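Local structure of soluble lytic transglycosylase B3 (Pseudomonas aeruginosa, 5ANZ) at residues Arg375-Gly380 with Ile394-Gln399. The protein is a multidomain lytic transglycosylase that turns over the bacterial cell wall, probably by cleaving the glycan strands of peptidoglycan. Numbering follows the deposited sequence.
Sequences RGHDPG and IRACQQ
His377 lays one face of its imidazole on the helical backbone at Ala396 and Cys397, a worked example of how a flat side chain from a loop can pack on a helix. From CB the ring leaves with CG anti to the carbonyl carbon (chi1 -58°), which sends it across to helix 388-401. His377 CG lies 4.1 Å from Ala396 CB. Toward the ND1 rim of that face the methyl comes closer, with 3.4 Å from His377 ND1 to Ala396 CB, and CE1 follows along it. Toward the CD2 rim of the same face His377 CD2 is 3.9 Å from Cys397 CB. Between them the peptide link is covered: Cys397 N lies 4.0 Å above the plane of the His377 ring, over its centre. Over the opposite face, offset toward its rim, lies Arg375 O. At the tip, His377 NE2 passes 3.9 Å from Cys397 CA and hydrogen-bonds Glu400 further along the helix, whose carboxylate also forms a salt bridge with Arg375; this bond probably helps fix the ring's rotation. A Schellman motif at Gly376 and the Asx turn of Asp378 shape the loop after helix 362-374, and His377 packs this loop on helix 388-401 in the small helical, putative peptidoglycan-binding domain.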
ATOM      1  N   ARG A 375     -11.039  25.964  17.091  1.00 42.84           N
ATOM      2  CA  ARG A 375     -11.203  25.779  18.529  1.00 45.80           C
ATOM      3  C   ARG A 375      -9.857  25.719  19.241  1.00 47.95           C
ATOM      4  O   ARG A 375      -9.788  25.425  20.436  1.00 51.01           O
ATOM      5  CB  ARG A 375     -12.009  24.512  18.812  1.00 55.47           C
ATOM      6  CG  ARG A 375     -13.466  24.614  18.392  1.00 63.19           C
ATOM      7  CD  ARG A 375     -14.221  23.353  18.762  1.00 70.06           C
ATOM      8  NE  ARG A 375     -14.028  22.998  20.166  1.00 69.51           N
ATOM      9  CZ  ARG A 375     -14.789  23.447  21.158  1.00 72.69           C
ATOM     10  NH1 ARG A 375     -15.797  24.272  20.903  1.00 72.45           N
ATOM     11  NH2 ARG A 375     -14.542  23.073  22.406  1.00 77.25           N
ATOM     12  N   GLY A 376      -8.782  25.996  18.511  1.00 43.57           N
ATOM     13  CA  GLY A 376      -7.462  26.033  19.113  1.00 42.31           C
ATOM     14  C   GLY A 376      -6.761  24.688  19.192  1.00 49.03           C
ATOM     15  O   GLY A 376      -5.797  24.529  19.939  1.00 46.19           O
ATOM     16  N   HIS A 377      -7.242  23.706  18.434  1.00 37.76           N
ATOM     17  CA  HIS A 377      -6.524  22.440  18.321  1.00 38.86           C
ATOM     18  C   HIS A 377      -5.912  22.367  16.936  1.00 43.97           C
ATOM     19  O   HIS A 377      -6.537  21.872  16.003  1.00 39.75           O
ATOM     20  CB  HIS A 377      -7.450  21.251  18.582  1.00 34.21           C
ATOM     21  CG  HIS A 377      -8.113  21.298  19.921  1.00 35.54           C
ATOM     22  ND1 HIS A 377      -7.400  21.229  21.103  1.00 40.38           N
ATOM     23  CD2 HIS A 377      -9.409  21.444  20.273  1.00 35.25           C
ATOM     24  CE1 HIS A 377      -8.235  21.309  22.120  1.00 49.90           C
ATOM     25  NE2 HIS A 377      -9.461  21.443  21.648  1.00 42.95           N
ATOM     26  N   ASP A 378      -4.695  22.881  16.806  1.00 44.76           N
ATOM     27  CA  ASP A 378      -4.067  23.027  15.501  1.00 51.21           C
ATOM     28  C   ASP A 378      -3.739  21.677  14.877  1.00 44.20           C
ATOM     29  O   ASP A 378      -2.997  20.891  15.460  1.00 44.58           O
ATOM     30  CB  ASP A 378      -2.799  23.872  15.617  1.00 61.23           C
ATOM     31  CG  ASP A 378      -1.961  23.840  14.357  1.00 66.07           C
ATOM     32  OD1 ASP A 378      -2.538  23.795  13.249  1.00 62.89           O
ATOM     33  OD2 ASP A 378      -0.719  23.857  14.477  1.00 74.93           O
ATOM     34  N   PRO A 379      -4.300  21.401  13.688  1.00 38.32           N
ATOM     35  CA  PRO A 379      -4.050  20.133  12.997  1.00 41.49           C
ATOM     36  C   PRO A 379      -2.903  20.214  11.995  1.00 43.20           C
ATOM     37  O   PRO A 379      -2.669  19.259  11.256  1.00 49.01           O
ATOM     38  CB  PRO A 379      -5.370  19.881  12.269  1.00 41.89           C
ATOM     39  CG  PRO A 379      -5.812  21.257  11.891  1.00 35.16           C
ATOM     40  CD  PRO A 379      -5.374  22.170  13.033  1.00 41.93           C
ATOM     41  N   GLY A 380      -2.202  21.342  11.975  1.00 45.60           N
ATOM     42  CA  GLY A 380      -1.192  21.583  10.963  1.00 45.55           C
ATOM     43  C   GLY A 380      -1.840  22.207   9.742  1.00 55.02           C
ATOM     44  O   GLY A 380      -2.732  23.043   9.870  1.00 60.73           O
ATOM     45  N   ILE A 394      -7.143  15.971  16.784  1.00 30.05           N
ATOM     46  CA  ILE A 394      -8.370  15.242  17.035  1.00 32.77           C
ATOM     47  C   ILE A 394      -8.390  14.723  18.471  1.00 29.04           C
ATOM     48  O   ILE A 394      -9.386  14.889  19.171  1.00 29.29           O
ATOM     49  CB  ILE A 394      -8.541  14.085  16.035  1.00 28.65           C
ATOM     50  CG1 ILE A 394      -8.789  14.653  14.642  1.00 28.91           C
ATOM     51  CG2 ILE A 394      -9.691  13.177  16.445  1.00 29.88           C
ATOM     52  CD1 ILE A 394      -8.715  13.612  13.554  1.00 30.56           C
ATOM     53  N   ARG A 395      -7.291  14.120  18.914  1.00 29.33           N
ATOM     54  CA  ARG A 395      -7.227  13.578  20.270  1.00 29.97           C
ATOM     55  C   ARG A 395      -7.425  14.665  21.329  1.00 33.44           C
ATOM     56  O   ARG A 395      -8.092  14.438  22.341  1.00 33.74           O
ATOM     57  CB  ARG A 395      -5.900  12.860  20.499  1.00 34.29           C
ATOM     58  CG  ARG A 395      -5.743  11.624  19.654  1.00 31.69           C
ATOM     59  CD  ARG A 395      -4.584  10.780  20.158  1.00 31.87           C
ATOM     60  NE  ARG A 395      -4.688   9.412  19.671  1.00 47.38           N
ATOM     61  CZ  ARG A 395      -4.037   8.940  18.616  1.00 56.29           C
ATOM     62  NH1 ARG A 395      -3.215   9.730  17.934  1.00 37.89           N
ATOM     63  NH2 ARG A 395      -4.204   7.671  18.256  1.00 61.36           N
ATOM     64  N   ALA A 396      -6.858  15.845  21.104  1.00 31.31           N
ATOM     65  CA  ALA A 396      -7.025  16.936  22.069  1.00 32.66           C
ATOM     66  C   ALA A 396      -8.491  17.363  22.133  1.00 33.36           C
ATOM     67  O   ALA A 396      -9.029  17.664  23.203  1.00 33.81           O
ATOM     68  CB  ALA A 396      -6.149  18.123  21.705  1.00 34.47           C
ATOM     69  N   CYS A 397      -9.138  17.372  20.968  1.00 33.55           N
ATOM     70  CA  CYS A 397     -10.532  17.768  20.898  1.00 31.88           C
ATOM     71  C   CYS A 397     -11.430  16.720  21.550  1.00 36.62           C
ATOM     72  O   CYS A 397     -12.373  17.060  22.278  1.00 33.04           O
ATOM     73  CB  CYS A 397     -10.939  18.000  19.445  1.00 31.29           C
ATOM     74  SG  CYS A 397     -12.558  18.756  19.265  1.00 40.03           S
ATOM     75  N   GLN A 398     -11.135  15.447  21.300  1.00 31.21           N
ATOM     76  CA  GLN A 398     -11.905  14.368  21.912  1.00 36.06           C
ATOM     77  C   GLN A 398     -11.824  14.459  23.437  1.00 37.33           C
ATOM     78  O   GLN A 398     -12.833  14.336  24.136  1.00 33.81           O
ATOM     79  CB  GLN A 398     -11.413  13.006  21.410  1.00 31.22           C
ATOM     80  CG  GLN A 398     -11.736  12.770  19.944  1.00 29.80           C
ATOM     81  CD  GLN A 398     -11.088  11.512  19.392  1.00 34.72           C
ATOM     82  OE1 GLN A 398      -9.903  11.257  19.618  1.00 31.26           O
ATOM     83  NE2 GLN A 398     -11.865  10.720  18.656  1.00 36.26           N
ATOM     84  N   GLN A 399     -10.622  14.703  23.949  1.00 33.02           N
ATOM     85  CA  GLN A 399     -10.426  14.844  25.388  1.00 37.26           C
ATOM     86  C   GLN A 399     -11.199  16.043  25.937  1.00 40.14           C
ATOM     87  O   GLN A 399     -11.739  15.985  27.041  1.00 42.89           O
ATOM     88  CB  GLN A 399      -8.931  14.960  25.707  1.00 42.76           C
ATOM     89  CG  GLN A 399      -8.192  13.637  25.532  1.00 62.88           C
ATOM     90  CD  GLN A 399      -6.687  13.795  25.402  1.00 78.50           C
ATOM     91  OE1 GLN A 399      -6.198  14.754  24.805  1.00 83.05           O
ATOM     92  NE2 GLN A 399      -5.944  12.842  25.955  1.00 86.74           N
TER